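Local coordinates for regulatory protein YycH-like domain-containing protein (Eubacterium rectale, PDB 5COZ) that is of unknown function but is probably an exported lipoprotein related to YycH-type regulatory proteins, at residues V59-V64 and D348-E353; E166-L171 and Y212-F217; Y326-V331 and S336-M341. All blocks are in the same frame, centred on the assembly; numbering follows the deposited sequence.

How the contacts relate
From the N terminus, the chain first enters contact 1 at strand 58-66, whose partner, the loop after strand 338-348, arrives only near the C terminus. The 283 residues between them hold both other contacts. Contact 2 closes first, a 40-residue excursion that seats helix 165-178 on strand 211-220 of the antiparallel sheet. Contact 3 follows in series, a beta hairpin pairing strands 314-330 and 338-348. Nothing crosses: contacts 2 and 3 are both nested within contact 1. Contacts 1 and 3 both reach the same mixed sheet, though their centres lie 33 Å apart, whereas contact 2 serves the other sheet, across the chain's centre from contact 1.

Contact 1: V59-V64 and D348-E353; sequences VKSGKV and DAYTGE
Tyr350 and strand 58-66 meet through a single phenol, whose oxygen is shared by Val59 and Ser61. The loop that presents this ring is first shaped by Asp348. Its OD1 accepts from Tyr350 N at 2.8 Å, nearly along the C-O axis, and from Thr351 N at 3.1 Å, this time from above the carboxylate plane. The first bond makes an Asx turn and the second an Asx motif, so one carboxylate oxygen secures the start of the loop. Ala349 follows, its methyl resting on Ile273.

At Tyr350 the CG lies anti to the carbonyl carbon (chi1 -58°), which carries the ring away from the loop and brings its hydroxyl end to the strand. The OH donates to Val59 O at 2.7 Å, standing about 50° out of that carbonyl's plane, and accepts from Ser61 OG, also at 2.7 Å from Tyr350 OH. Both oxygens approach the ring at its edge. With one bond given and one received, the hydroxyl is gripped from two residues of the strand, which should limit swinging of the ring. The tyrosine thus joins the loop to a backbone carbonyl and a serine hydroxyl of the sheet: strand 58-66 runs antiparallel between strands 262-272 and 314-330 of the mixed sheet, and Pro319 of the latter touches Tyr350, Val59 and Ser61 alike.

Thr351 turns back on its own loop, its OG1 accepting from Glu353 N at 3.1 Å in an ST turn. Gly352 then adopts a positive phi, a conformation that favours glycine, and its N bonds to Asp348 O at 2.9 Å. Its own carbonyl receives Lys282 NZ from helix 276-288. Glu353 O finally accepts from Asp348 N at 2.9 Å, joining the two ends of the loop.

Contact 2: E166-L171 and Y212-F217; sequences EEAEEL and YVFFMF
Ala168 sets its methyl group against two aromatic rings of strand 211-220, Tyr212 and Phe214. The CB lies 3.6 Å from Tyr212 CD2, approaching that ring obliquely, and 3.7 Å from Phe214 CE1, where it sits at the ring edge and in its plane. Both rings have CG anti to the carbonyl carbon (chi1 near -72°), a shared setting that sends both toward the helix. The small alanine side chain lets the helix backbone come close to the end of the Phe214 ring.

A second kind of contact joins ring to helix backbone. The far end of Phe214 pushes against the peptide linking Ala168 and Glu169, with CZ 3.4 Å from Glu169 N and CE1 3.7 Å from Ala168 C. The aliphatic part of Glu169 adds to this, its CB lying 3.7 Å from Phe214 CE2, while the extended side chain crosses the phenylalanine at about a right angle.

No hydrogen bond spans the two segments, and the polar ends are served by neighbours. Glu169 OE2 accepts from Asn187 ND2, and Tyr212 OH is held by Met163 O and Leu160 N, which ties the hydroxyl to the chain just ahead of residues 166-171.

Residues alternate along the strand: the side chains of Tyr212, Phe214 and selenomethionine Met216 set out toward the helix, whereas Phe215 meets Tyr190 and His243. With the short axes 9.7 Å apart and 50° from parallel, this is an amphipathic helix packed across one face of an antiparallel sheet, turned well away from the strand direction.

Contact 3: Y326-V331 and S336-M341; sequences YQNQLV and SYTQKM
Gln327 and Met341 form a hydrogen-bonded pair of the antiparallel beta hairpin made by strands 314-330 and 338-348. Gln327 N gives to Met341 O at 2.9 Å, in the carbonyl plane, and Met341 N returns a nearly straight bond (170°) to Gln327 O. Two residues on, Gln329 and Gln339 exchange backbone bonds in the same way, Gln339 N lying 2.9 Å from Gln329 O. Toward the turn Val331 N takes over, donating to Tyr337 O at 3.0 Å with an angle of 176°.

Side-chain polar groups find partners too. Thr338 OG1 donates to Asn328 OD1 at 2.9 Å from above the amide carbonyl plane; the threonine OG1 sits between its own backbone N and carbonyl carbon (chi1 59°), which turns it to the asparagine. On the face that carries Gln327, Gln329 and Met341, Gln329 NE2 gives to Gln327 OE1 at 2.9 Å, and Gln327 NE2 in turn donates to Gly294 O. The selenomethionine Met341 brings its CG against the Gln329 amide.

Beyond these bonds, Val331 CG2 leans on the ring edge of Tyr337. Tyr326, whose OH is bonded to Asn149 ND2, offers a ring face to Lys340. Replaced by a serine, this tyrosine would probably leave the Lys340 ammonium without its cation-pi partner and its extended chain freer to swing. Lys340 CE stands centred over the ring, 3.5 Å from the Tyr326 centroid, with NZ farther out at 4.3 Å from that same centroid.

Contact 1: V59-V64 and D348-E353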
loop_
_atom_site.group_PDB
_atom_site.type_symbol
_atom_site.label_atom_id
_atom_site.label_comp_id
_atom_site.label_asym_id
_atom_site.label_seq_id
_atom_site.Cartn_x
_atom_site.Cartn_y
_atom_site.Cartn_z
ATOM N N VAL A 59 7.856 13.574 -15.520
ATOM C CA VAL A 59 6.842 12.547 -15.291
ATOM C C VAL A 59 5.629 12.795 -16.142
ATOM O O VAL A 59 5.151 13.944 -16.261
ATOM C CB VAL A 59 6.454 12.524 -13.783
ATOM C CG1 VAL A 59 5.360 11.498 -13.474
ATOM C CG2 VAL A 59 7.675 12.252 -12.915
ATOM N N LYS A 60 5.124 11.721 -16.744
ATOM C CA LYS A 60 3.919 11.760 -17.548
ATOM C C LYS A 60 2.663 11.763 -16.708
ATOM O O LYS A 60 2.613 11.118 -15.669
ATOM C CB LYS A 60 3.801 10.482 -18.410
ATOM C CG LYS A 60 4.894 10.317 -19.436
ATOM C CD LYS A 60 4.752 8.890 -20.013
ATOM C CE LYS A 60 5.644 8.651 -21.194
ATOM N NZ LYS A 60 5.125 9.371 -22.399
ATOM N N SER A 61 1.647 12.482 -17.179
ATOM C CA SER A 61 0.273 12.326 -16.752
ATOM C C SER A 61 -0.423 11.601 -17.865
ATOM O O SER A 61 0.029 11.632 -19.016
ATOM C CB SER A 61 -0.395 13.668 -16.505
ATOM O OG SER A 61 0.196 14.257 -15.365
ATOM N N GLY A 62 -1.533 10.963 -17.551
ATOM C CA GLY A 62 -2.224 10.255 -18.617
ATOM C C GLY A 62 -3.628 9.845 -18.252
ATOM O O GLY A 62 -4.243 10.385 -17.324
ATOM N N LYS A 63 -4.150 8.955 -19.072
ATOM C CA LYS A 63 -5.448 8.323 -18.864
ATOM C C LYS A 63 -5.202 6.851 -18.733
ATOM O O LYS A 63 -4.376 6.295 -19.482
ATOM C CB LYS A 63 -6.397 8.562 -20.042
ATOM C CG LYS A 63 -6.688 10.012 -20.392
ATOM C CD LYS A 63 -7.738 10.608 -19.512
ATOM C CE LYS A 63 -8.212 11.922 -20.096
ATOM N NZ LYS A 63 -9.062 12.617 -19.100
ATOM N N VAL A 64 -5.918 6.202 -17.815
ATOM C CA VAL A 64 -5.866 4.740 -17.649
ATOM C C VAL A 64 -7.273 4.214 -17.611
ATOM O O VAL A 64 -8.210 4.960 -17.301
ATOM C CB VAL A 64 -5.120 4.292 -16.346
ATOM C CG1 VAL A 64 -3.666 4.765 -16.321
ATOM C CG2 VAL A 64 -5.867 4.763 -15.096
ATOM N N ASP A 348 -0.046 18.196 -5.547
ATOM C CA ASP A 348 0.150 18.023 -6.988
ATOM C C ASP A 348 1.681 18.063 -7.216
ATOM O O ASP A 348 2.346 19.018 -6.773
ATOM C CB ASP A 348 -0.591 19.153 -7.717
ATOM C CG ASP A 348 -0.442 19.196 -9.227
ATOM O OD1 ASP A 348 0.676 18.895 -9.727
ATOM O OD2 ASP A 348 -1.414 19.611 -9.904
ATOM N N ALA A 349 2.260 17.021 -7.869
ATOM C CA ALA A 349 3.731 17.009 -7.940
ATOM C C ALA A 349 4.290 18.053 -8.893
ATOM O O ALA A 349 5.454 18.421 -8.737
ATOM C CB ALA A 349 4.242 15.628 -8.329
ATOM N N TYR A 350 3.495 18.526 -9.862
ATOM C CA TYR A 350 3.971 19.552 -10.790
ATOM C C TYR A 350 3.887 20.921 -10.176
ATOM O O TYR A 350 4.826 21.696 -10.321
ATOM C CB TYR A 350 3.150 19.596 -12.085
ATOM C CG TYR A 350 3.094 18.312 -12.877
ATOM C CD1 TYR A 350 4.251 17.745 -13.419
ATOM C CD2 TYR A 350 1.877 17.694 -13.139
ATOM C CE1 TYR A 350 4.187 16.581 -14.193
ATOM C CE2 TYR A 350 1.803 16.526 -13.886
ATOM C CZ TYR A 350 2.953 16.012 -14.466
ATOM O OH TYR A 350 2.828 14.850 -15.194
ATOM N N THR A 351 2.738 21.253 -9.564
ATOM C CA THR A 351 2.516 22.628 -9.131
ATOM C C THR A 351 2.764 22.885 -7.668
ATOM O O THR A 351 2.910 24.048 -7.296
ATOM C CB THR A 351 1.074 23.056 -9.454
ATOM O OG1 THR A 351 0.166 22.324 -8.609
ATOM C CG2 THR A 351 0.703 22.882 -10.929
ATOM N N GLY A 352 2.760 21.843 -6.847
ATOM C CA GLY A 352 2.861 22.000 -5.399
ATOM C C GLY A 352 1.538 22.396 -4.764
ATOM O O GLY A 352 1.514 22.680 -3.574
ATOM N N GLU A 353 0.432 22.437 -5.543
ATOM C CA GLU A 353 -0.910 22.699 -4.977
ATOM C C GLU A 353 -1.166 21.688 -3.864
ATOM O O GLU A 353 -1.076 20.485 -4.104
ATOM C CB GLU A 353 -1.984 22.529 -6.053
ATOM C CG GLU A 353 -3.404 22.642 -5.487
ATOM C CD GLU A 353 -4.534 22.480 -6.488
ATOM O OE1 GLU A 353 -4.260 22.306 -7.700
ATOM O OE2 GLU A 353 -5.706 22.503 -6.041
#

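Contact 2: E166-L171 and Y212-F217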
loop_
_atom_site.group_PDB
_atom_site.type_symbol
_atom_site.label_atom_id
_atom_site.label_comp_id
_atom_site.label_asym_id
_atom_site.label_seq_id
_atom_site.Cartn_x
_atom_site.Cartn_y
_atom_site.Cartn_z
ATOM N N GLU A 166 15.168 -13.038 2.566
ATOM C CA GLU A 166 15.669 -12.944 1.194
ATOM C C GLU A 166 14.993 -14.006 0.308
ATOM O O GLU A 166 14.531 -13.675 -0.791
ATOM C CB GLU A 166 17.200 -13.079 1.176
ATOM C CG GLU A 166 17.825 -12.934 -0.202
ATOM C CD GLU A 166 19.312 -13.220 -0.288
ATOM O OE1 GLU A 166 19.747 -14.300 0.178
ATOM O OE2 GLU A 166 20.037 -12.388 -0.882
ATOM N N GLU A 167 14.910 -15.270 0.775
ATOM C CA GLU A 167 14.273 -16.334 0.016
ATOM C C GLU A 167 12.758 -16.065 -0.124
ATOM O O GLU A 167 12.185 -16.293 -1.189
ATOM C CB GLU A 167 14.548 -17.702 0.650
ATOM C CG GLU A 167 14.240 -18.843 -0.310
ATOM C CD GLU A 167 14.514 -20.258 0.168
ATOM O OE1 GLU A 167 15.559 -20.480 0.822
ATOM O OE2 GLU A 167 13.721 -21.160 -0.184
ATOM N N ALA A 168 12.123 -15.549 0.943
ATOM C CA ALA A 168 10.710 -15.212 0.929
ATOM C C ALA A 168 10.432 -14.084 -0.090
ATOM O O ALA A 168 9.483 -14.192 -0.866
ATOM C CB ALA A 168 10.275 -14.793 2.334
ATOM N N GLU A 169 11.331 -13.090 -0.144
ATOM C CA GLU A 169 11.202 -11.990 -1.108
ATOM C C GLU A 169 11.331 -12.497 -2.538
ATOM O O GLU A 169 10.580 -12.062 -3.411
ATOM C CB GLU A 169 12.225 -10.894 -0.835
ATOM C CG GLU A 169 11.941 -9.693 -1.722
ATOM C CD GLU A 169 12.784 -8.461 -1.507
ATOM O OE1 GLU A 169 13.532 -8.405 -0.505
ATOM O OE2 GLU A 169 12.655 -7.524 -2.325
ATOM N N GLU A 170 12.231 -13.455 -2.770
ATOM C CA GLU A 170 12.379 -14.032 -4.107
ATOM C C GLU A 170 11.084 -14.725 -4.545
ATOM O O GLU A 170 10.676 -14.587 -5.704
ATOM C CB GLU A 170 13.561 -15.006 -4.138
ATOM C CG GLU A 170 14.898 -14.280 -4.118
ATOM C CD GLU A 170 16.162 -15.095 -3.900
ATOM O OE1 GLU A 170 16.060 -16.293 -3.555
ATOM O OE2 GLU A 170 17.263 -14.514 -4.035
ATOM N N LEU A 171 10.387 -15.420 -3.615
ATOM C CA LEU A 171 9.120 -16.055 -3.950
ATOM C C LEU A 171 8.022 -15.000 -4.209
ATOM O O LEU A 171 7.211 -15.166 -5.124
ATOM C CB LEU A 171 8.702 -17.018 -2.829
ATOM C CG LEU A 171 7.384 -17.772 -3.017
ATOM C CD1 LEU A 171 7.323 -18.532 -4.363
ATOM C CD2 LEU A 171 7.129 -18.683 -1.829
ATOM N N TYR A 212 5.265 -14.406 6.892
ATOM C CA TYR A 212 5.803 -13.176 6.316
ATOM C C TYR A 212 4.708 -12.522 5.494
ATOM O O TYR A 212 4.016 -13.241 4.767
ATOM C CB TYR A 212 6.947 -13.473 5.343
ATOM C CG TYR A 212 8.260 -13.895 5.934
ATOM C CD1 TYR A 212 8.990 -13.030 6.755
ATOM C CD2 TYR A 212 8.832 -15.112 5.593
ATOM C CE1 TYR A 212 10.244 -13.383 7.236
ATOM C CE2 TYR A 212 10.102 -15.464 6.045
ATOM C CZ TYR A 212 10.810 -14.592 6.860
ATOM O OH TYR A 212 12.057 -14.959 7.321
ATOM N N VAL A 213 4.568 -11.204 5.539
ATOM C CA VAL A 213 3.618 -10.494 4.681
ATOM C C VAL A 213 4.379 -9.454 3.892
ATOM O O VAL A 213 4.952 -8.532 4.483
ATOM C CB VAL A 213 2.462 -9.839 5.469
ATOM C CG1 VAL A 213 1.571 -8.985 4.546
ATOM C CG2 VAL A 213 1.617 -10.891 6.182
ATOM N N PHE A 214 4.371 -9.581 2.565
ATOM C CA PHE A 214 4.940 -8.541 1.726
ATOM C C PHE A 214 3.879 -7.644 1.196
ATOM O O PHE A 214 2.815 -8.113 0.790
ATOM C CB PHE A 214 5.657 -9.145 0.510
ATOM C CG PHE A 214 6.943 -9.806 0.910
ATOM C CD1 PHE A 214 6.970 -11.146 1.294
ATOM C CD2 PHE A 214 8.142 -9.116 0.832
ATOM C CE1 PHE A 214 8.180 -11.760 1.656
ATOM C CE2 PHE A 214 9.346 -9.718 1.220
ATOM C CZ PHE A 214 9.353 -11.038 1.621
ATOM N N PHE A 215 4.190 -6.345 1.149
ATOM C CA PHE A 215 3.425 -5.374 0.395
ATOM C C PHE A 215 4.244 -5.021 -0.801
ATOM O O PHE A 215 5.346 -4.518 -0.657
ATOM C CB PHE A 215 3.093 -4.072 1.168
ATOM C CG PHE A 215 1.996 -4.090 2.193
ATOM C CD1 PHE A 215 1.466 -5.294 2.665
ATOM C CD2 PHE A 215 1.478 -2.901 2.687
ATOM C CE1 PHE A 215 0.475 -5.295 3.671
ATOM C CE2 PHE A 215 0.462 -2.904 3.654
ATOM C CZ PHE A 215 -0.033 -4.093 4.132
HETATM N N MSE A 216 3.696 -5.303 -1.980
HETATM C CA MSE A 216 4.313 -4.879 -3.239
HETATM C C MSE A 216 3.429 -3.823 -3.840
HETATM O O MSE A 216 2.249 -3.740 -3.517
HETATM C CB MSE A 216 4.525 -6.040 -4.184
HETATM C CG MSE A 216 5.130 -7.201 -3.441
HETATM SE SE MSE A 216 5.336 -8.719 -4.542
HETATM C CE MSE A 216 6.881 -8.353 -5.028
ATOM N N PHE A 217 4.015 -2.952 -4.670
ATOM C CA PHE A 217 3.282 -1.808 -5.142
ATOM C C PHE A 217 3.167 -1.746 -6.658
ATOM O O PHE A 217 4.104 -1.357 -7.339
ATOM C CB PHE A 217 3.963 -0.534 -4.590
ATOM C CG PHE A 217 4.124 -0.588 -3.086
ATOM C CD1 PHE A 217 3.017 -0.495 -2.248
ATOM C CD2 PHE A 217 5.366 -0.862 -2.513
ATOM C CE1 PHE A 217 3.153 -0.629 -0.865
ATOM C CE2 PHE A 217 5.508 -0.988 -1.124
ATOM C CZ PHE A 217 4.404 -0.849 -0.304
#

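Contact 3: Y326-V331 and S336-M341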
loop_
_atom_site.group_PDB
_atom_site.type_symbol
_atom_site.label_atom_id
_atom_site.label_comp_id
_atom_site.label_asym_id
_atom_site.label_seq_id
_atom_site.Cartn_x
_atom_site.Cartn_y
_atom_site.Cartn_z
ATOM N N TYR A 326 2.462 11.478 11.684
ATOM C CA TYR A 326 1.691 11.155 12.874
ATOM C C TYR A 326 1.407 12.406 13.669
ATOM O O TYR A 326 2.253 13.294 13.721
ATOM C CB TYR A 326 2.488 10.205 13.800
ATOM C CG TYR A 326 2.789 8.869 13.197
ATOM C CD1 TYR A 326 1.787 7.914 13.037
ATOM C CD2 TYR A 326 4.094 8.521 12.847
ATOM C CE1 TYR A 326 2.065 6.660 12.506
ATOM C CE2 TYR A 326 4.386 7.265 12.300
ATOM C CZ TYR A 326 3.366 6.335 12.146
ATOM O OH TYR A 326 3.622 5.092 11.598
ATOM N N GLN A 327 0.238 12.471 14.298
ATOM C CA GLN A 327 -0.036 13.537 15.244
ATOM C C GLN A 327 -0.529 12.909 16.531
ATOM O O GLN A 327 -1.419 12.066 16.517
ATOM C CB GLN A 327 -1.027 14.577 14.719
ATOM C CG GLN A 327 -1.202 15.740 15.700
ATOM C CD GLN A 327 -1.963 16.895 15.092
ATOM O OE1 GLN A 327 -2.966 16.703 14.398
ATOM N NE2 GLN A 327 -1.469 18.101 15.319
ATOM N N ASN A 328 0.023 13.382 17.638
ATOM C CA ASN A 328 -0.281 12.864 18.972
ATOM C C ASN A 328 -1.463 13.651 19.528
ATOM O O ASN A 328 -1.293 14.688 20.179
ATOM C CB ASN A 328 0.982 13.007 19.821
ATOM C CG ASN A 328 0.992 12.146 21.033
ATOM O OD1 ASN A 328 0.131 11.259 21.205
ATOM N ND2 ASN A 328 1.970 12.390 21.919
ATOM N N GLN A 329 -2.670 13.189 19.186
ATOM C CA GLN A 329 -3.887 13.940 19.473
ATOM C C GLN A 329 -4.519 13.604 20.810
ATOM O O GLN A 329 -4.485 12.463 21.251
ATOM C CB GLN A 329 -4.902 13.699 18.358
ATOM C CG GLN A 329 -4.427 14.267 17.023
ATOM C CD GLN A 329 -5.455 14.150 15.918
ATOM O OE1 GLN A 329 -6.501 13.481 16.059
ATOM N NE2 GLN A 329 -5.155 14.801 14.790
ATOM N N LEU A 330 -5.130 14.609 21.442
ATOM C CA LEU A 330 -5.825 14.414 22.699
ATOM C C LEU A 330 -7.122 13.601 22.448
ATOM O O LEU A 330 -7.878 13.929 21.533
ATOM C CB LEU A 330 -6.125 15.790 23.298
ATOM C CG LEU A 330 -6.739 15.814 24.680
ATOM C CD1 LEU A 330 -5.773 15.240 25.713
ATOM C CD2 LEU A 330 -7.133 17.228 25.034
ATOM N N VAL A 331 -7.348 12.533 23.225
ATOM C CA VAL A 331 -8.548 11.684 23.109
ATOM C C VAL A 331 -9.752 12.487 23.629
ATOM O O VAL A 331 -9.629 13.170 24.649
ATOM C CB VAL A 331 -8.343 10.342 23.863
ATOM C CG1 VAL A 331 -9.651 9.554 24.002
ATOM C CG2 VAL A 331 -7.292 9.503 23.153
ATOM N N SER A 336 -5.546 14.618 29.415
ATOM C CA SER A 336 -4.175 14.563 28.879
ATOM C C SER A 336 -3.856 13.304 28.057
ATOM O O SER A 336 -2.861 13.321 27.337
ATOM C CB SER A 336 -3.164 14.686 30.023
ATOM O OG SER A 336 -3.362 13.664 30.985
ATOM N N TYR A 337 -4.678 12.238 28.127
ATOM C CA TYR A 337 -4.416 11.006 27.378
ATOM C C TYR A 337 -4.452 11.262 25.872
ATOM O O TYR A 337 -5.402 11.876 25.383
ATOM C CB TYR A 337 -5.421 9.903 27.747
ATOM C CG TYR A 337 -5.074 8.565 27.134
ATOM C CD1 TYR A 337 -4.090 7.755 27.690
ATOM C CD2 TYR A 337 -5.730 8.107 25.996
ATOM C CE1 TYR A 337 -3.801 6.500 27.156
ATOM C CE2 TYR A 337 -5.409 6.879 25.421
ATOM C CZ TYR A 337 -4.446 6.078 26.003
ATOM O OH TYR A 337 -4.154 4.861 25.436
ATOM N N THR A 338 -3.395 10.826 25.159
ATOM C CA THR A 338 -3.285 11.035 23.714
ATOM C C THR A 338 -3.182 9.729 22.945
ATOM O O THR A 338 -2.861 8.666 23.508
ATOM C CB THR A 338 -2.039 11.915 23.385
ATOM O OG1 THR A 338 -0.880 11.241 23.880
ATOM C CG2 THR A 338 -2.113 13.309 24.004
ATOM N N GLN A 339 -3.443 9.821 21.638
ATOM C CA GLN A 339 -3.333 8.717 20.682
ATOM C C GLN A 339 -2.560 9.184 19.479
ATOM O O GLN A 339 -2.804 10.284 18.980
ATOM C CB GLN A 339 -4.717 8.231 20.236
ATOM C CG GLN A 339 -5.319 7.189 21.157
ATOM C CD GLN A 339 -6.554 6.562 20.552
ATOM O OE1 GLN A 339 -7.312 7.199 19.800
ATOM N NE2 GLN A 339 -6.789 5.299 20.886
ATOM N N LYS A 340 -1.657 8.338 18.990
ATOM C CA LYS A 340 -0.833 8.640 17.825
ATOM C C LYS A 340 -1.634 8.344 16.562
ATOM O O LYS A 340 -1.859 7.174 16.219
ATOM C CB LYS A 340 0.448 7.800 17.907
ATOM C CG LYS A 340 1.534 8.110 16.909
ATOM C CD LYS A 340 2.644 7.118 17.185
ATOM C CE LYS A 340 3.676 7.098 16.124
ATOM N NZ LYS A 340 4.684 6.035 16.385
HETATM N N MSE A 341 -2.077 9.396 15.892
HETATM C CA MSE A 341 -2.907 9.271 14.700
HETATM C C MSE A 341 -2.097 9.311 13.436
HETATM O O MSE A 341 -1.289 10.217 13.260
HETATM C CB MSE A 341 -3.928 10.423 14.653
HETATM C CG MSE A 341 -4.839 10.507 15.878
HETATM SE SE MSE A 341 -5.939 8.885 16.150
HETATM C CE MSE A 341 -7.050 9.060 14.868
#